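Long-range contact in 3-dehydroquinate dehydratase (Enterococcus faecalis, PDB 4PH6), which catalyses the cis-dehydration of 3-dehydroquinate to 3-dehydroshikimate, the third step of the chorismate pathway, through an imine (Schiff-base) intermediate: residues Asn57-Gln69 with Asn99-Ala112. Residues are numbered along the deposited sequence; the frame is centred on the assembly and turned at random.
Sequences NVADFSDVCNLSQ and NYFALYHELVKKGA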
ATOM      1  N   ASN A  57     -21.743   7.885 -30.052  1.00 17.37           N
ATOM      2  CA  ASN A  57     -23.124   8.295 -30.321  1.00 22.32           C
ATOM      3  C   ASN A  57     -23.877   8.807 -29.101  1.00 20.34           C
ATOM      4  O   ASN A  57     -25.106   8.785 -29.084  1.00 26.29           O
ATOM      5  CB  ASN A  57     -23.923   7.138 -30.938  1.00 21.23           C
ATOM      6  CG  ASN A  57     -23.435   6.764 -32.315  1.00 26.85           C
ATOM      7  OD1 ASN A  57     -23.041   7.630 -33.100  1.00 32.48           O
ATOM      8  ND2 ASN A  57     -23.458   5.473 -32.623  1.00 26.89           N
ATOM      9  N   VAL A  58     -23.149   9.290 -28.097  1.00 17.85           N
ATOM     10  CA  VAL A  58     -23.741   9.584 -26.794  1.00 14.37           C
ATOM     11  C   VAL A  58     -24.767  10.738 -26.821  1.00 16.48           C
ATOM     12  O   VAL A  58     -25.578  10.898 -25.897  1.00 16.00           O
ATOM     13  CB  VAL A  58     -22.634   9.890 -25.772  1.00 12.41           C
ATOM     14  CG1 VAL A  58     -22.116  11.293 -25.947  1.00 13.47           C
ATOM     15  CG2 VAL A  58     -23.144   9.687 -24.365  1.00 11.51           C
ATOM     16  N   ALA A  59     -24.741  11.521 -27.891  1.00 14.60           N
ATOM     17  CA  ALA A  59     -25.702  12.598 -28.081  1.00 19.09           C
ATOM     18  C   ALA A  59     -27.055  12.050 -28.505  1.00 24.97           C
ATOM     19  O   ALA A  59     -28.067  12.740 -28.393  1.00 38.23           O
ATOM     20  CB  ALA A  59     -25.196  13.587 -29.107  1.00 19.53           C
ATOM     21  N   ASP A  60     -27.076  10.819 -29.007  1.00 19.47           N
ATOM     22  CA  ASP A  60     -28.335  10.162 -29.337  1.00 20.27           C
ATOM     23  C   ASP A  60     -28.792   9.333 -28.141  1.00 15.78           C
ATOM     24  O   ASP A  60     -28.388   8.185 -27.965  1.00 16.75           O
ATOM     25  CB  ASP A  60     -28.194   9.285 -30.585  1.00 23.45           C
ATOM     26  CG  ASP A  60     -29.535   8.783 -31.103  1.00 25.99           C
ATOM     27  OD1 ASP A  60     -30.576   9.083 -30.480  1.00 25.31           O
ATOM     28  OD2 ASP A  60     -29.546   8.054 -32.117  1.00 32.91           O
ATOM     29  N   PHE A  61     -29.650   9.934 -27.328  1.00 17.93           N
ATOM     30  CA  PHE A  61     -29.989   9.395 -26.016  1.00 14.73           C
ATOM     31  C   PHE A  61     -30.743   8.067 -26.114  1.00 17.67           C
ATOM     32  O   PHE A  61     -30.639   7.225 -25.216  1.00 16.34           O
ATOM     33  CB  PHE A  61     -30.800  10.420 -25.224  1.00 14.94           C
ATOM     34  CG  PHE A  61     -30.078  11.732 -24.981  1.00 15.73           C
ATOM     35  CD1 PHE A  61     -28.698  11.831 -25.110  1.00 13.96           C
ATOM     36  CD2 PHE A  61     -30.789  12.865 -24.609  1.00 14.94           C
ATOM     37  CE1 PHE A  61     -28.040  13.030 -24.882  1.00 13.76           C
ATOM     38  CE2 PHE A  61     -30.137  14.065 -24.382  1.00 15.39           C
ATOM     39  CZ  PHE A  61     -28.756  14.145 -24.515  1.00 16.58           C
ATOM     40  N   SER A  62     -31.470   7.872 -27.213  1.00 19.24           N
ATOM     41  CA  SER A  62     -32.228   6.638 -27.439  1.00 21.16           C
ATOM     42  C   SER A  62     -31.326   5.497 -27.864  1.00 20.68           C
ATOM     43  O   SER A  62     -31.541   4.341 -27.488  1.00 19.05           O
ATOM     44  CB  SER A  62     -33.310   6.849 -28.496  1.00 23.60           C
ATOM     45  OG  SER A  62     -34.274   7.770 -28.028  1.00 35.15           O
ATOM     46  N   ASP A  63     -30.337   5.836 -28.678  1.00 16.14           N
ATOM     47  CA  ASP A  63     -29.302   4.899 -29.059  1.00 15.84           C
ATOM     48  C   ASP A  63     -28.589   4.414 -27.803  1.00 21.49           C
ATOM     49  O   ASP A  63     -28.328   3.220 -27.642  1.00 15.07           O
ATOM     50  CB  ASP A  63     -28.315   5.561 -30.018  1.00 15.94           C
ATOM     51  CG  ASP A  63     -27.264   4.609 -30.515  1.00 26.52           C
ATOM     52  OD1 ASP A  63     -27.458   4.025 -31.604  1.00 43.82           O
ATOM     53  OD2 ASP A  63     -26.249   4.431 -29.820  1.00 22.07           O
ATOM     54  N   VAL A  64     -28.304   5.348 -26.895  1.00 18.49           N
ATOM     55  CA  VAL A  64     -27.612   5.002 -25.663  1.00 16.54           C
ATOM     56  C   VAL A  64     -28.485   4.095 -24.785  1.00 13.66           C
ATOM     57  O   VAL A  64     -27.994   3.117 -24.234  1.00 13.38           O
ATOM     58  CB  VAL A  64     -27.202   6.259 -24.857  1.00 17.71           C
ATOM     59  CG1 VAL A  64     -26.546   5.857 -23.559  1.00 12.54           C
ATOM     60  CG2 VAL A  64     -26.255   7.127 -25.661  1.00 13.02           C
ATOM     61  N   CYS A  65     -29.772   4.413 -24.657  1.00 14.25           N
ATOM     62  CA  CYS A  65     -30.677   3.587 -23.852  1.00 16.12           C
ATOM     63  C   CYS A  65     -30.736   2.153 -24.380  1.00 14.94           C
ATOM     64  O   CYS A  65     -30.662   1.200 -23.608  1.00 14.86           O
ATOM     65  CB  CYS A  65     -32.090   4.188 -23.813  1.00 15.49           C
ATOM     66  SG  CYS A  65     -32.210   5.706 -22.839  1.00 17.04           S
ATOM     67  N   ASN A  66     -30.860   2.017 -25.698  1.00 15.42           N
ATOM     68  CA  ASN A  66     -30.942   0.709 -26.349  1.00 15.88           C
ATOM     69  C   ASN A  66     -29.648  -0.059 -26.207  1.00 17.24           C
ATOM     70  O   ASN A  66     -29.634  -1.245 -25.872  1.00 15.25           O
ATOM     71  CB  ASN A  66     -31.280   0.856 -27.828  1.00 16.71           C
ATOM     72  CG  ASN A  66     -31.262  -0.477 -28.558  1.00 32.14           C
ATOM     73  OD1 ASN A  66     -32.237  -1.231 -28.517  1.00 31.92           O
ATOM     74  ND2 ASN A  66     -30.146  -0.780 -29.223  1.00 31.06           N
ATOM     75  N   LEU A  67     -28.552   0.631 -26.475  1.00 14.61           N
ATOM     76  CA  LEU A  67     -27.252   0.031 -26.306  1.00 14.74           C
ATOM     77  C   LEU A  67     -27.084  -0.432 -24.861  1.00 13.75           C
ATOM     78  O   LEU A  67     -26.490  -1.486 -24.613  1.00 16.17           O
ATOM     79  CB  LEU A  67     -26.151   1.013 -26.704  1.00 13.70           C
ATOM     80  CG  LEU A  67     -24.741   0.429 -26.655  1.00 22.41           C
ATOM     81  CD1 LEU A  67     -24.702  -0.921 -27.324  1.00 13.81           C
ATOM     82  CD2 LEU A  67     -23.726   1.390 -27.290  1.00 20.30           C
ATOM     83  N   SER A  68     -27.621   0.331 -23.911  1.00 13.47           N
ATOM     84  CA  SER A  68     -27.476  -0.037 -22.502  1.00 20.73           C
ATOM     85  C   SER A  68     -28.198  -1.360 -22.226  1.00 17.84           C
ATOM     86  O   SER A  68     -27.750  -2.155 -21.401  1.00 16.49           O
ATOM     87  CB  SER A  68     -27.997   1.061 -21.579  1.00 13.22           C
ATOM     88  OG  SER A  68     -29.407   1.162 -21.631  1.00 17.49           O
ATOM     89  N   GLN A  69     -29.292  -1.596 -22.945  1.00 16.47           N
ATOM     90  CA  GLN A  69     -30.040  -2.846 -22.831  1.00 16.15           C
ATOM     91  C   GLN A  69     -29.226  -4.050 -23.309  1.00 16.97           C
ATOM     92  O   GLN A  69     -29.154  -5.076 -22.629  1.00 15.12           O
ATOM     93  CB  GLN A  69     -31.350  -2.751 -23.618  1.00 17.27           C
ATOM     94  CG  GLN A  69     -32.512  -2.242 -22.794  1.00 23.49           C
ATOM     95  CD  GLN A  69     -32.820  -3.147 -21.602  1.00 29.00           C
ATOM     96  OE1 GLN A  69     -32.607  -4.366 -21.650  1.00 31.66           O
ATOM     97  NE2 GLN A  69     -33.346  -2.557 -20.538  1.00 30.09           N
ATOM     98  N   ASN A  99     -27.736  18.668 -21.622  1.00 26.14           N
ATOM     99  CA  ASN A  99     -27.539  17.352 -22.225  1.00 25.56           C
ATOM    100  C   ASN A  99     -27.087  16.318 -21.193  1.00 27.48           C
ATOM    101  O   ASN A  99     -27.441  15.144 -21.277  1.00 26.79           O
ATOM    102  CB  ASN A  99     -26.526  17.424 -23.369  1.00 25.02           C
ATOM    103  CG  ASN A  99     -27.150  17.919 -24.666  1.00 25.42           C
ATOM    104  OD1 ASN A  99     -28.340  17.738 -24.896  1.00 25.99           O
ATOM    105  ND2 ASN A  99     -26.344  18.544 -25.518  1.00 25.27           N
ATOM    106  N   TYR A 100     -26.310  16.762 -20.215  1.00 12.20           N
ATOM    107  CA  TYR A 100     -25.877  15.885 -19.153  1.00 10.95           C
ATOM    108  C   TYR A 100     -27.098  15.330 -18.419  1.00 11.54           C
ATOM    109  O   TYR A 100     -27.271  14.111 -18.315  1.00 10.30           O
ATOM    110  CB  TYR A 100     -24.943  16.624 -18.196  1.00 10.21           C
ATOM    111  CG  TYR A 100     -24.489  15.804 -17.011  1.00 10.73           C
ATOM    112  CD1 TYR A 100     -23.457  14.883 -17.133  1.00  8.96           C
ATOM    113  CD2 TYR A 100     -25.074  15.968 -15.759  1.00  9.56           C
ATOM    114  CE1 TYR A 100     -23.031  14.129 -16.038  1.00  8.66           C
ATOM    115  CE2 TYR A 100     -24.652  15.225 -14.665  1.00  7.74           C
ATOM    116  CZ  TYR A 100     -23.628  14.310 -14.810  1.00  9.63           C
ATOM    117  OH  TYR A 100     -23.207  13.569 -13.723  1.00  6.75           O
ATOM    118  N   PHE A 101     -27.969  16.213 -17.946  1.00 10.97           N
ATOM    119  CA  PHE A 101     -29.132  15.760 -17.187  1.00 21.95           C
ATOM    120  C   PHE A 101     -30.212  15.110 -18.057  1.00 16.12           C
ATOM    121  O   PHE A 101     -30.905  14.198 -17.599  1.00 16.79           O
ATOM    122  CB  PHE A 101     -29.717  16.922 -16.385  1.00 11.09           C
ATOM    123  CG  PHE A 101     -28.887  17.287 -15.198  1.00 15.31           C
ATOM    124  CD1 PHE A 101     -28.900  16.495 -14.069  1.00  9.30           C
ATOM    125  CD2 PHE A 101     -28.068  18.403 -15.219  1.00 14.50           C
ATOM    126  CE1 PHE A 101     -28.138  16.820 -12.976  1.00  8.63           C
ATOM    127  CE2 PHE A 101     -27.309  18.730 -14.133  1.00  9.46           C
ATOM    128  CZ  PHE A 101     -27.341  17.941 -13.005  1.00 11.49           C
ATOM    129  N   ALA A 102     -30.350  15.555 -19.300  1.00 12.96           N
ATOM    130  CA  ALA A 102     -31.344  14.967 -20.206  1.00 17.27           C
ATOM    131  C   ALA A 102     -31.021  13.497 -20.536  1.00 17.52           C
ATOM    132  O   ALA A 102     -31.919  12.640 -20.579  1.00 16.83           O
ATOM    133  CB  ALA A 102     -31.443  15.790 -21.481  1.00 15.63           C
ATOM    134  N   LEU A 103     -29.736  13.216 -20.754  1.00 16.75           N
ATOM    135  CA  LEU A 103     -29.261  11.855 -21.030  1.00 14.61           C
ATOM    136  C   LEU A 103     -29.555  10.910 -19.872  1.00 14.81           C
ATOM    137  O   LEU A 103     -30.075   9.810 -20.068  1.00 11.69           O
ATOM    138  CB  LEU A 103     -27.761  11.850 -21.309  1.00 12.31           C
ATOM    139  CG  LEU A 103     -27.099  10.486 -21.565  1.00 13.98           C
ATOM    140  CD1 LEU A 103     -27.923   9.580 -22.478  1.00 12.98           C
ATOM    141  CD2 LEU A 103     -25.703  10.676 -22.144  1.00 22.96           C
ATOM    142  N   TYR A 104     -29.192  11.342 -18.670  1.00 10.86           N
ATOM    143  CA  TYR A 104     -29.407  10.544 -17.474  1.00 11.53           C
ATOM    144  C   TYR A 104     -30.900  10.288 -17.214  1.00 17.13           C
ATOM    145  O   TYR A 104     -31.287   9.162 -16.892  1.00 22.76           O
ATOM    146  CB  TYR A 104     -28.769  11.231 -16.262  1.00 12.16           C
ATOM    147  CG  TYR A 104     -27.286  10.955 -16.075  1.00  8.04           C
ATOM    148  CD1 TYR A 104     -26.612  10.029 -16.868  1.00 10.13           C
ATOM    149  CD2 TYR A 104     -26.568  11.601 -15.074  1.00 10.48           C
ATOM    150  CE1 TYR A 104     -25.261   9.768 -16.672  1.00 11.01           C
ATOM    151  CE2 TYR A 104     -25.229  11.352 -14.874  1.00  7.02           C
ATOM    152  CZ  TYR A 104     -24.578  10.433 -15.667  1.00 16.59           C
ATOM    153  OH  TYR A 104     -23.234  10.195 -15.451  1.00  8.72           O
ATOM    154  N   HIS A 105     -31.729  11.325 -17.348  1.00 16.57           N
ATOM    155  CA  HIS A 105     -33.173  11.179 -17.177  1.00 11.61           C
ATOM    156  C   HIS A 105     -33.715  10.118 -18.144  1.00 17.21           C
ATOM    157  O   HIS A 105     -34.538   9.285 -17.757  1.00 17.28           O
ATOM    158  CB  HIS A 105     -33.902  12.517 -17.382  1.00 12.74           C
ATOM    159  CG  HIS A 105     -34.066  13.330 -16.134  1.00 12.34           C
ATOM    160  ND1 HIS A 105     -34.768  12.882 -15.029  1.00 15.05           N
ATOM    161  CD2 HIS A 105     -33.651  14.585 -15.822  1.00 12.35           C
ATOM    162  CE1 HIS A 105     -34.750  13.808 -14.090  1.00 11.91           C
ATOM    163  NE2 HIS A 105     -34.088  14.853 -14.545  1.00 12.07           N
ATOM    164  N   GLU A 106     -33.230  10.130 -19.384  1.00 13.00           N
ATOM    165  CA  GLU A 106     -33.642   9.141 -20.377  1.00 15.32           C
ATOM    166  C   GLU A 106     -33.209   7.710 -20.049  1.00 14.06           C
ATOM    167  O   GLU A 106     -33.985   6.771 -20.224  1.00 13.28           O
ATOM    168  CB  GLU A 106     -33.109   9.511 -21.760  1.00 14.90           C
ATOM    169  CG  GLU A 106     -33.997  10.486 -22.490  1.00 27.74           C
ATOM    170  CD  GLU A 106     -35.440  10.013 -22.570  1.00 28.70           C
ATOM    171  OE1 GLU A 106     -36.267  10.511 -21.775  1.00 35.10           O
ATOM    172  OE2 GLU A 106     -35.750   9.155 -23.426  1.00 22.19           O
ATOM    173  N   LEU A 107     -31.964   7.539 -19.610  1.00 15.10           N
ATOM    174  CA  LEU A 107     -31.481   6.234 -19.174  1.00 10.81           C
ATOM    175  C   LEU A 107     -32.344   5.705 -18.038  1.00 13.04           C
ATOM    176  O   LEU A 107     -32.697   4.523 -18.006  1.00 10.17           O
ATOM    177  CB  LEU A 107     -30.017   6.321 -18.727  1.00  9.82           C
ATOM    178  CG  LEU A 107     -28.988   6.440 -19.855  1.00 17.07           C
ATOM    179  CD1 LEU A 107     -27.621   6.736 -19.281  1.00 16.63           C
ATOM    180  CD2 LEU A 107     -28.950   5.176 -20.714  1.00 10.92           C
ATOM    181  N   VAL A 108     -32.692   6.592 -17.111  1.00  9.97           N
ATOM    182  CA  VAL A 108     -33.526   6.213 -15.983  1.00 13.45           C
ATOM    183  C   VAL A 108     -34.871   5.635 -16.452  1.00 15.45           C
ATOM    184  O   VAL A 108     -35.325   4.616 -15.922  1.00 11.72           O
ATOM    185  CB  VAL A 108     -33.764   7.405 -15.033  1.00 14.13           C
ATOM    186  CG1 VAL A 108     -34.904   7.097 -14.054  1.00 15.20           C
ATOM    187  CG2 VAL A 108     -32.479   7.750 -14.282  1.00  8.44           C
ATOM    188  N   LYS A 109     -35.473   6.265 -17.465  1.00 11.90           N
ATOM    189  CA  LYS A 109     -36.779   5.865 -17.979  1.00 16.99           C
ATOM    190  C   LYS A 109     -36.759   4.614 -18.853  1.00 21.16           C
ATOM    191  O   LYS A 109     -37.624   3.750 -18.712  1.00 18.51           O
ATOM    192  CB  LYS A 109     -37.406   7.007 -18.794  1.00 20.35           C
ATOM    193  CG  LYS A 109     -37.869   8.173 -17.953  1.00 22.07           C
ATOM    194  CD  LYS A 109     -38.174   9.386 -18.811  1.00 24.52           C
ATOM    195  CE  LYS A 109     -38.485  10.583 -17.926  1.00 27.03           C
ATOM    196  NZ  LYS A 109     -38.397  11.870 -18.664  1.00 38.76           N
ATOM    197  N   LYS A 110     -35.790   4.534 -19.765  1.00 17.69           N
ATOM    198  CA  LYS A 110     -35.829   3.532 -20.823  1.00 19.13           C
ATOM    199  C   LYS A 110     -34.502   2.801 -21.022  1.00 21.38           C
ATOM    200  O   LYS A 110     -34.350   2.034 -21.977  1.00 17.37           O
ATOM    201  CB  LYS A 110     -36.243   4.179 -22.147  1.00 19.96           C
ATOM    202  CG  LYS A 110     -37.708   4.567 -22.228  1.00 21.30           C
ATOM    203  CD  LYS A 110     -37.913   5.746 -23.170  1.00 28.43           C
ATOM    204  CE  LYS A 110     -39.398   5.936 -23.506  1.00 34.06           C
ATOM    205  NZ  LYS A 110     -39.629   7.062 -24.471  1.00 37.07           N
ATOM    206  N   GLY A 111     -33.544   3.034 -20.129  1.00 19.07           N
ATOM    207  CA  GLY A 111     -32.267   2.357 -20.219  1.00 11.86           C
ATOM    208  C   GLY A 111     -32.130   1.247 -19.199  1.00 11.14           C
ATOM    209  O   GLY A 111     -32.986   1.086 -18.335  1.00 10.00           O
ATOM    210  N   ALA A 112     -31.044   0.480 -19.305  1.00 11.46           N
ATOM    211  CA  ALA A 112     -30.723  -0.535 -18.315  1.00  8.91           C
ATOM    212  C   ALA A 112     -29.485  -0.128 -17.520  1.00  8.00           C
ATOM    213  O   ALA A 112     -28.468   0.262 -18.102  1.00 10.66           O
ATOM    214  CB  ALA A 112     -30.512  -1.892 -18.992  1.00  9.32           C
TER
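Two neighbouring outer helices of the (beta/alpha)8 barrel, 61-73 and 97-110, meet here, with Phe61 set as a knob into a hole formed by Asn99, Ala102, Leu103 and Glu106. The helix segments run in roughly the same direction, at 42°, with their axes 9.3 Å apart at closest. Leu103 lies over one face of the Phe61 ring. Its CB makes a CH-pi contact 4.0 Å from the ring centroid. The Phe61 ring has its CE2 3.6 Å from Ala102 CB. Asn99 OD1 approaches Phe61 CZ, with the amide nearly perpendicular to the ring. The extended chi1 of Leu103 (178°) carries both methyls toward segment 57-69: CD1 packs against Phe61 CD1, and CD2 reaches Val58 CG2 at 3.5 Å. Deeper in, Val64 CG1 meets Leu107 CD2 at 3.8 Å. Cys65 SG points at the backbone of the other helix, 3.3 Å from Glu106 O. At Gly111 the backbones come close, CA to CA 4.2 Å from Cys65. Just beyond, Ala112 N donates a nearly straight hydrogen bond to Ser68 OG (2.9 Å, 170°), which ties the two segments together. Gln69 bends at chi2 and lays NE2 against Ala112 CB. Inward, Val64 and Ser68 rest on Trp50 of strand 47-51, a predicted substrate-binding residue, while Phe101 and Tyr104 pack against the next helix, 124-136.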